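Local coordinates for arginine decarboxylase, A207R protein (Paramecium bursaria Chlorella virus 1, PDB 2NVA), which decarboxylates arginine to agmatine as a pyridoxal phosphate-dependent enzyme of the ornithine/lysine/arginine decarboxylase family, at residues G180-E185 with G216-I221. Numbering follows the deposited sequence.
With PL2 ((4-{[(4-{[amino(imino)methyl]amino}butyl)amino]methyl}-5-hydroxy-6-methylpyridin-3-yl)methyl dihydrogen phosphate), chain I.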
loop_
_atom_site.group_PDB
_atom_site.type_symbol
_atom_site.label_atom_id
_atom_site.label_comp_id
_atom_site.label_asym_id
_atom_site.label_seq_id
_atom_site.Cartn_x
_atom_site.Cartn_y
_atom_site.Cartn_z
ATOM N N GLY A 180 -16.929 -0.871 -7.547
ATOM C CA GLY A 180 -17.090 0.326 -8.370
ATOM C C GLY A 180 -17.808 -0.021 -9.658
ATOM O O GLY A 180 -17.225 0.061 -10.753
ATOM N N SER A 181 -19.075 -0.394 -9.540
ATOM C CA SER A 181 -19.874 -0.822 -10.675
ATOM C C SER A 181 -20.945 0.210 -11.009
ATOM O O SER A 181 -21.639 0.710 -10.114
ATOM C CB SER A 181 -20.553 -2.159 -10.373
ATOM O OG SER A 181 -21.385 -2.539 -11.448
ATOM N N ARG A 182 -21.043 0.527 -12.295
ATOM C CA ARG A 182 -22.081 1.421 -12.817
ATOM C C ARG A 182 -22.802 0.734 -13.985
ATOM O O ARG A 182 -23.279 1.377 -14.916
ATOM C CB ARG A 182 -21.466 2.762 -13.224
ATOM C CG ARG A 182 -20.831 3.523 -12.065
ATOM C CD ARG A 182 -20.690 4.995 -12.400
ATOM N NE ARG A 182 -20.386 5.831 -11.240
ATOM C CZ ARG A 182 -19.158 6.092 -10.803
ATOM N NH1 ARG A 182 -18.089 5.574 -11.411
ATOM N NH2 ARG A 182 -18.979 6.889 -9.758
ATOM N N ASN A 183 -22.889 -0.588 -13.905
ATOM C CA ASN A 183 -23.509 -1.394 -14.946
ATOM C C ASN A 183 -24.743 -2.106 -14.382
ATOM O O ASN A 183 -24.603 -3.177 -13.766
ATOM C CB ASN A 183 -22.474 -2.418 -15.447
ATOM C CG ASN A 183 -23.019 -3.365 -16.524
ATOM O OD1 ASN A 183 -22.280 -4.204 -17.037
ATOM N ND2 ASN A 183 -24.282 -3.241 -16.861
ATOM N N PRO A 184 -25.950 -1.532 -14.582
ATOM C CA PRO A 184 -27.140 -2.162 -13.985
ATOM C C PRO A 184 -27.464 -3.568 -14.521
ATOM O O PRO A 184 -27.992 -4.399 -13.781
ATOM C CB PRO A 184 -28.262 -1.170 -14.312
ATOM C CG PRO A 184 -27.782 -0.475 -15.558
ATOM C CD PRO A 184 -26.305 -0.311 -15.342
ATOM N N GLU A 185 -27.147 -3.825 -15.792
ATOM C CA GLU A 185 -27.366 -5.136 -16.421
ATOM C C GLU A 185 -26.554 -6.250 -15.753
ATOM O O GLU A 185 -26.999 -7.398 -15.678
ATOM C CB GLU A 185 -27.042 -5.039 -17.913
ATOM C CG GLU A 185 -27.348 -6.279 -18.733
ATOM C CD GLU A 185 -28.822 -6.517 -18.990
ATOM O OE1 GLU A 185 -29.267 -7.679 -18.829
ATOM O OE2 GLU A 185 -29.551 -5.573 -19.402
ATOM N N GLY A 216 -20.388 -2.784 -4.629
ATOM C CA GLY A 216 -20.034 -2.194 -5.911
ATOM C C GLY A 216 -20.711 -0.878 -6.251
ATOM O O GLY A 216 -20.202 -0.112 -7.073
ATOM N N LEU A 217 -21.858 -0.616 -5.629
ATOM C CA LEU A 217 -22.657 0.563 -5.976
ATOM C C LEU A 217 -22.065 1.878 -5.467
ATOM O O LEU A 217 -21.559 1.956 -4.331
ATOM C CB LEU A 217 -24.090 0.413 -5.454
ATOM C CG LEU A 217 -24.896 -0.784 -5.940
ATOM C CD1 LEU A 217 -26.235 -0.790 -5.207
ATOM C CD2 LEU A 217 -25.121 -0.749 -7.441
ATOM N N HIS A 218 -22.110 2.899 -6.320
ATOM C CA HIS A 218 -21.755 4.253 -5.914
ATOM C C HIS A 218 -22.996 5.017 -5.492
ATOM O O HIS A 218 -24.091 4.802 -6.029
ATOM C CB HIS A 218 -21.145 5.021 -7.081
ATOM C CG HIS A 218 -19.734 4.653 -7.379
ATOM N ND1 HIS A 218 -19.402 3.652 -8.266
ATOM C CD2 HIS A 218 -18.569 5.153 -6.916
ATOM C CE1 HIS A 218 -18.087 3.554 -8.341
ATOM N NE2 HIS A 218 -17.558 4.462 -7.545
ATOM N N ALA A 219 -22.815 5.938 -4.556
ATOM C CA ALA A 219 -23.842 6.923 -4.284
ATOM C C ALA A 219 -23.565 8.128 -5.189
ATOM O O ALA A 219 -22.967 9.103 -4.754
ATOM C CB ALA A 219 -23.812 7.318 -2.810
ATOM N N ASP A 220 -23.989 8.055 -6.449
ATOM C CA ASP A 220 -23.720 9.120 -7.422
ATOM C C ASP A 220 -24.722 10.263 -7.268
ATOM O O ASP A 220 -25.913 10.075 -7.477
ATOM C CB ASP A 220 -23.765 8.555 -8.862
ATOM C CG ASP A 220 -22.525 7.739 -9.207
ATOM O OD1 ASP A 220 -21.407 8.111 -8.765
ATOM O OD2 ASP A 220 -22.654 6.714 -9.914
ATOM N N ILE A 221 -24.226 11.445 -6.926
ATOM C CA ILE A 221 -25.069 12.595 -6.643
ATOM C C ILE A 221 -24.900 13.633 -7.751
ATOM O O ILE A 221 -23.777 14.024 -8.070
ATOM C CB ILE A 221 -24.651 13.229 -5.301
ATOM C CG1 ILE A 221 -24.887 12.218 -4.161
ATOM C CG2 ILE A 221 -25.429 14.564 -5.048
ATOM C CD1 ILE A 221 -24.002 12.464 -2.967
HETATM N N1 PL2 I . -18.419 -7.290 -0.057
HETATM C C2 PL2 I . -17.326 -8.005 -0.372
HETATM C C2A PL2 I . -17.277 -9.516 -0.069
HETATM C C3 PL2 I . -16.246 -7.348 -0.977
HETATM O O3 PL2 I . -15.160 -8.098 -1.301
HETATM C C4 PL2 I . -16.286 -5.969 -1.264
HETATM C C4A PL2 I . -15.103 -5.200 -1.924
HETATM C C5 PL2 I . -17.469 -5.291 -0.908
HETATM C C6 PL2 I . -18.508 -5.977 -0.306
HETATM P P PL2 I . -17.898 -1.781 -2.577
HETATM N N PL2 I . -14.263 -6.069 -2.779
HETATM C CA PL2 I . -12.847 -5.684 -2.708
HETATM C CG PL2 I . -11.156 -3.847 -3.128
HETATM O OP2 PL2 I . -17.496 -1.364 -4.073
HETATM O OP3 PL2 I . -17.023 -0.829 -1.589
HETATM O OP1 PL2 I . -19.367 -1.649 -2.340
HETATM O OP4 PL2 I . -17.345 -3.286 -2.443
HETATM C C5M PL2 I . -17.621 -3.781 -1.180
HETATM C CB PL2 I . -12.644 -4.207 -3.104
HETATM C CD PL2 I . -10.945 -2.377 -3.560
HETATM N NE PL2 I . -9.492 -2.117 -3.450
HETATM C CZ PL2 I . -8.903 -0.912 -3.455
HETATM N NH2 PL2 I . -7.555 -0.839 -3.329
HETATM N NH1 PL2 I . -9.627 0.203 -3.588
HETATM O O HOH W 1 -23.279 2.516 -8.862
#
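S181 N donates to G216 O at 2.7 Å, with a nearly straight N-H...O angle of 172°, between two loops of the TIM barrel that meet at the phosphate. A water extends this backbone link, donating to S181 O and accepting from H218 N. With CA atoms of G180 and G216 only 4.6 Å apart, the loops come close beside the PL2 phosphate, and G216 N donates to its OP1 at 2.8 Å. G180 CA also packs against H218 CE1, at 3.4 Å. Beyond the glycines R182 supplies the side-chain contact. Its chain runs extended from CG to NE and lays the guanidinium flat on one face of the H218 imidazole, centres 3.6 Å apart and planes 11° apart, with NH2 over the ring centre. The same guanidinium forms a bidentate, side-on salt bridge with D220: NE is hydrogen-bonded to OD2 at 2.8 Å and NH2 to OD1 at 2.9 Å, both oxygens approached on the syn side and lying almost in the guanidinium plane. Y229 of helix 229-241 gives OD2 a second bond, while S181 OG is held by D138. Two bonds at the edge and a ring against one face thus fix the rotation of the R182 end group and tie the loops together on the side away from the phosphate, and the bonded D220 carboxylate probably offsets the charge that R182 lays on the H218 ring.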